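Local coordinates for protein mannan endo-1,4-beta-mannosidase (Bacillus subtilis, PDB 3CBW) that hydrolyses internal beta-1,4-mannosidic linkages in mannan, galactomannan and glucomannan, as a secreted family 26 glycoside hydrolase involved in glucomannan degradation, at residues A[276-290]-A[304-318]. The protein carries 3 engineered substitutions. Numbering follows the deposited sequence.
Sequences VGPQTANGSFDYSLF and FLAWNDEWSAAVNKG
Val276 pairs in parallel with Ala306, its N bonded to Leu305 O (2.9 Å) and its O taking Trp307 N, where the short TIM-barrel strand segments 276-278 and 304-306 run at 43° to each other. Branched Val276 suits the strand: CG1 packs on Ala306, while CG2 sits over the centre of the Phe290 ring. That ring turns its edge to the face of Phe304, planes 85° apart. Tyr287 reaches from the start of helix 287-297 to the loop 307-318; its OH donates to Trp311 O (2.7 Å), and small Ala306 leaves room for the phenol. Phe285 CE2 lies over one ring face and Ala313 CB off-centre over the other. Asn316 donates ND2 hydrogen bonds to Glu310 O and Ser312 O, bridging two loop carbonyls. Pro278 offers Trp311 an apolar ring, CD 3.6 Å from CD1, while Trp311 NE1 reaches Gln279 O through a water. Asp286 N-caps the helix, OD1 accepting from Ser288 N and OG; the aliphatic chain of Lys317 crosses it, CG 3.4 Å from Asp286 CG, and Lys317 O accepts from Tyr287 N. The Tyr287 and Asn316 bonds would hold the loop after Trp307, a probable substrate-binding residue whose side chain adjoins the probable nucleophile, Glu275.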
# COMPACT_ATOMS: atom_id res chain seq x y z
N VAL A 276 -0.75 -9.34 -1.43
CA VAL A 276 -0.66 -10.80 -1.35
C VAL A 276 -1.24 -11.42 -2.60
O VAL A 276 -2.19 -10.90 -3.19
CB VAL A 276 -1.35 -11.39 -0.06
CG1 VAL A 276 -2.77 -11.00 0.04
CG2 VAL A 276 -1.26 -12.92 -0.02
N GLY A 277 -0.65 -12.53 -3.02
CA GLY A 277 -1.28 -13.38 -4.00
C GLY A 277 -0.43 -14.58 -4.31
O GLY A 277 0.71 -14.70 -3.85
N PRO A 278 -0.99 -15.50 -5.10
CA PRO A 278 -0.24 -16.65 -5.57
C PRO A 278 0.96 -16.26 -6.42
O PRO A 278 0.87 -15.35 -7.25
CB PRO A 278 -1.26 -17.44 -6.39
CG PRO A 278 -2.38 -16.53 -6.65
CD PRO A 278 -2.39 -15.51 -5.56
N GLN A 279 2.07 -16.94 -6.21
CA GLN A 279 3.25 -16.72 -7.05
C GLN A 279 2.99 -17.19 -8.48
O GLN A 279 3.39 -16.52 -9.44
CB GLN A 279 4.48 -17.41 -6.45
CG GLN A 279 5.79 -17.09 -7.16
CD GLN A 279 6.99 -17.62 -6.40
OE1 GLN A 279 7.14 -18.83 -6.21
NE2 GLN A 279 7.85 -16.71 -5.96
N THR A 280 2.31 -18.33 -8.61
CA THR A 280 1.93 -18.86 -9.91
C THR A 280 0.48 -19.33 -9.91
O THR A 280 -0.04 -19.78 -8.88
CB THR A 280 2.85 -20.04 -10.35
OG1 THR A 280 2.74 -21.11 -9.40
CG2 THR A 280 4.30 -19.60 -10.45
N ALA A 281 -0.18 -19.23 -11.06
CA ALA A 281 -1.53 -19.76 -11.23
C ALA A 281 -1.45 -21.27 -11.47
O ALA A 281 -1.20 -21.72 -12.59
CB ALA A 281 -2.23 -19.06 -12.38
N ASN A 282 -1.65 -22.04 -10.40
CA ASN A 282 -1.44 -23.49 -10.42
C ASN A 282 -2.64 -24.30 -9.91
O ASN A 282 -2.65 -25.53 -10.02
CB ASN A 282 -0.20 -23.85 -9.60
N GLY A 283 -3.63 -23.60 -9.36
CA GLY A 283 -4.78 -24.25 -8.73
C GLY A 283 -4.47 -24.80 -7.35
O GLY A 283 -5.30 -25.47 -6.74
N SER A 284 -3.26 -24.53 -6.86
CA SER A 284 -2.78 -25.01 -5.57
C SER A 284 -2.99 -23.98 -4.47
O SER A 284 -3.17 -24.35 -3.30
CB SER A 284 -1.29 -25.37 -5.65
OG SER A 284 -0.85 -26.05 -4.48
N PHE A 285 -2.96 -22.70 -4.83
CA PHE A 285 -3.01 -21.63 -3.83
C PHE A 285 -4.30 -21.67 -3.03
O PHE A 285 -5.37 -21.86 -3.60
CB PHE A 285 -2.85 -20.25 -4.48
CG PHE A 285 -2.59 -19.15 -3.49
CD1 PHE A 285 -1.29 -18.86 -3.08
CD2 PHE A 285 -3.64 -18.40 -2.98
CE1 PHE A 285 -1.04 -17.83 -2.17
CE2 PHE A 285 -3.41 -17.38 -2.06
CZ PHE A 285 -2.10 -17.09 -1.66
N ASP A 286 -4.20 -21.50 -1.72
CA ASP A 286 -5.36 -21.58 -0.85
C ASP A 286 -5.34 -20.45 0.18
O ASP A 286 -4.51 -20.45 1.11
CB ASP A 286 -5.39 -22.96 -0.15
CG ASP A 286 -6.71 -23.25 0.55
OD1 ASP A 286 -7.41 -22.30 0.97
OD2 ASP A 286 -7.04 -24.45 0.71
N TYR A 287 -6.28 -19.51 0.04
CA TYR A 287 -6.34 -18.37 0.95
C TYR A 287 -6.69 -18.78 2.38
O TYR A 287 -6.40 -18.04 3.32
CB TYR A 287 -7.29 -17.28 0.43
CG TYR A 287 -6.62 -16.30 -0.52
CD1 TYR A 287 -5.75 -15.31 -0.02
CD2 TYR A 287 -6.84 -16.34 -1.90
CE1 TYR A 287 -5.13 -14.40 -0.87
CE2 TYR A 287 -6.21 -15.42 -2.76
CZ TYR A 287 -5.36 -14.46 -2.23
OH TYR A 287 -4.72 -13.56 -3.06
N SER A 288 -7.31 -19.95 2.57
CA SER A 288 -7.60 -20.43 3.93
C SER A 288 -6.32 -20.74 4.69
O SER A 288 -6.25 -20.55 5.91
CB SER A 288 -8.55 -21.64 3.93
OG SER A 288 -7.91 -22.81 3.47
N LEU A 289 -5.29 -21.18 3.97
CA LEU A 289 -3.99 -21.43 4.57
C LEU A 289 -3.27 -20.13 4.92
O LEU A 289 -2.50 -20.09 5.88
CB LEU A 289 -3.12 -22.30 3.65
CG LEU A 289 -3.68 -23.71 3.41
CD1 LEU A 289 -2.91 -24.40 2.31
CD2 LEU A 289 -3.68 -24.54 4.71
N PHE A 290 -3.52 -19.09 4.14
CA PHE A 290 -2.92 -17.77 4.43
C PHE A 290 -3.45 -17.19 5.74
O PHE A 290 -2.67 -16.73 6.58
CB PHE A 290 -3.18 -16.83 3.25
CG PHE A 290 -2.75 -15.41 3.50
CD1 PHE A 290 -1.40 -15.10 3.74
CD2 PHE A 290 -3.67 -14.37 3.44
CE1 PHE A 290 -1.00 -13.77 3.95
CE2 PHE A 290 -3.28 -13.05 3.65
CZ PHE A 290 -1.94 -12.76 3.90
N PHE A 304 -4.59 -7.44 5.20
CA PHE A 304 -4.00 -7.94 3.96
C PHE A 304 -4.68 -7.28 2.77
O PHE A 304 -5.85 -6.88 2.87
CB PHE A 304 -4.10 -9.47 3.86
CG PHE A 304 -5.50 -10.00 3.72
CD1 PHE A 304 -6.12 -10.07 2.47
CD2 PHE A 304 -6.21 -10.42 4.84
CE1 PHE A 304 -7.42 -10.55 2.35
CE2 PHE A 304 -7.50 -10.90 4.73
CZ PHE A 304 -8.11 -10.97 3.48
N LEU A 305 -3.95 -7.17 1.66
CA LEU A 305 -4.52 -6.63 0.43
C LEU A 305 -4.19 -7.60 -0.69
O LEU A 305 -3.06 -7.65 -1.17
CB LEU A 305 -3.97 -5.23 0.11
CG LEU A 305 -4.59 -4.56 -1.13
CD1 LEU A 305 -5.65 -3.59 -0.71
CD2 LEU A 305 -3.54 -3.85 -2.00
N ALA A 306 -5.17 -8.42 -1.05
CA ALA A 306 -4.97 -9.37 -2.12
C ALA A 306 -5.08 -8.65 -3.45
O ALA A 306 -5.89 -7.73 -3.60
CB ALA A 306 -5.99 -10.50 -2.03
N TRP A 307 -4.27 -9.06 -4.42
CA TRP A 307 -4.35 -8.42 -5.73
C TRP A 307 -5.60 -8.88 -6.49
O TRP A 307 -6.37 -9.71 -6.00
CB TRP A 307 -3.06 -8.66 -6.51
CG TRP A 307 -2.60 -7.47 -7.32
CD1 TRP A 307 -2.48 -7.39 -8.69
CD2 TRP A 307 -2.18 -6.20 -6.81
NE1 TRP A 307 -2.02 -6.15 -9.05
CE2 TRP A 307 -1.81 -5.40 -7.92
CE3 TRP A 307 -2.07 -5.65 -5.52
CZ2 TRP A 307 -1.35 -4.09 -7.78
CZ3 TRP A 307 -1.63 -4.33 -5.39
CH2 TRP A 307 -1.26 -3.57 -6.52
N ASN A 308 -5.83 -8.30 -7.66
CA ASN A 308 -7.02 -8.62 -8.45
C ASN A 308 -6.71 -9.69 -9.51
O ASN A 308 -5.72 -10.41 -9.38
CB ASN A 308 -7.63 -7.35 -9.07
CG ASN A 308 -6.70 -6.66 -10.05
OD1 ASN A 308 -5.51 -6.97 -10.15
ND2 ASN A 308 -7.24 -5.71 -10.80
N ASP A 309 -7.56 -9.78 -10.54
CA ASP A 309 -7.36 -10.72 -11.64
C ASP A 309 -7.09 -12.14 -11.13
O ASP A 309 -7.81 -12.61 -10.25
CB ASP A 309 -6.29 -10.20 -12.60
CG ASP A 309 -6.65 -8.84 -13.21
OD1 ASP A 309 -7.84 -8.47 -13.21
OD2 ASP A 309 -5.73 -8.16 -13.69
N GLU A 310 -6.07 -12.82 -11.65
CA GLU A 310 -5.82 -14.23 -11.28
C GLU A 310 -5.35 -14.42 -9.83
O GLU A 310 -5.38 -15.54 -9.31
CB GLU A 310 -4.86 -14.91 -12.27
CG GLU A 310 -3.47 -14.31 -12.34
CD GLU A 310 -3.31 -13.27 -13.45
OE1 GLU A 310 -2.20 -13.18 -14.00
OE2 GLU A 310 -4.30 -12.57 -13.78
N TRP A 311 -4.92 -13.33 -9.19
CA TRP A 311 -4.50 -13.34 -7.79
C TRP A 311 -5.68 -13.17 -6.82
O TRP A 311 -5.51 -13.31 -5.61
CB TRP A 311 -3.48 -12.23 -7.52
CG TRP A 311 -2.21 -12.34 -8.30
CD1 TRP A 311 -1.12 -13.11 -7.99
CD2 TRP A 311 -1.88 -11.65 -9.51
NE1 TRP A 311 -0.14 -12.95 -8.94
CE2 TRP A 311 -0.59 -12.06 -9.89
CE3 TRP A 311 -2.57 -10.74 -10.32
CZ2 TRP A 311 0.04 -11.58 -11.04
CZ3 TRP A 311 -1.94 -10.26 -11.47
CH2 TRP A 311 -0.65 -10.68 -11.82
N SER A 312 -6.86 -12.85 -7.36
CA SER A 312 -8.01 -12.46 -6.55
C SER A 312 -8.46 -13.54 -5.59
O SER A 312 -8.50 -14.72 -5.93
CB SER A 312 -9.19 -12.09 -7.46
OG SER A 312 -10.39 -11.92 -6.71
N ALA A 313 -8.87 -13.13 -4.39
CA ALA A 313 -9.50 -14.05 -3.46
C ALA A 313 -10.72 -14.71 -4.11
O ALA A 313 -10.97 -15.89 -3.88
CB ALA A 313 -9.91 -13.33 -2.20
N ALA A 314 -11.45 -13.96 -4.93
CA ALA A 314 -12.71 -14.47 -5.49
C ALA A 314 -12.54 -15.72 -6.36
O ALA A 314 -13.45 -16.55 -6.42
CB ALA A 314 -13.44 -13.38 -6.26
N VAL A 315 -11.39 -15.84 -7.02
CA VAL A 315 -11.18 -16.93 -8.00
C VAL A 315 -10.20 -17.99 -7.50
O VAL A 315 -9.83 -18.91 -8.23
CB VAL A 315 -10.72 -16.38 -9.37
CG1 VAL A 315 -11.72 -15.37 -9.91
CG2 VAL A 315 -9.32 -15.78 -9.29
N ASN A 316 -9.76 -17.85 -6.25
CA ASN A 316 -8.82 -18.80 -5.68
C ASN A 316 -9.48 -19.60 -4.58
O ASN A 316 -10.49 -19.17 -4.01
CB ASN A 316 -7.57 -18.07 -5.17
CG ASN A 316 -6.58 -17.79 -6.28
OD1 ASN A 316 -5.87 -18.69 -6.72
ND2 ASN A 316 -6.55 -16.54 -6.75
N LYS A 317 -8.94 -20.77 -4.27
CA LYS A 317 -9.58 -21.57 -3.25
C LYS A 317 -9.47 -20.93 -1.85
O LYS A 317 -8.56 -20.14 -1.58
CB LYS A 317 -9.17 -23.06 -3.31
CG LYS A 317 -7.92 -23.48 -2.63
CD LYS A 317 -7.71 -25.01 -2.76
CE LYS A 317 -7.33 -25.42 -4.18
NZ LYS A 317 -7.12 -26.90 -4.36
N GLY A 318 -10.45 -21.23 -1.01
CA GLY A 318 -10.44 -20.76 0.37
C GLY A 318 -10.97 -19.36 0.60
O GLY A 318 -10.86 -18.83 1.70
O HOH W 1 2.47 -13.75 -9.55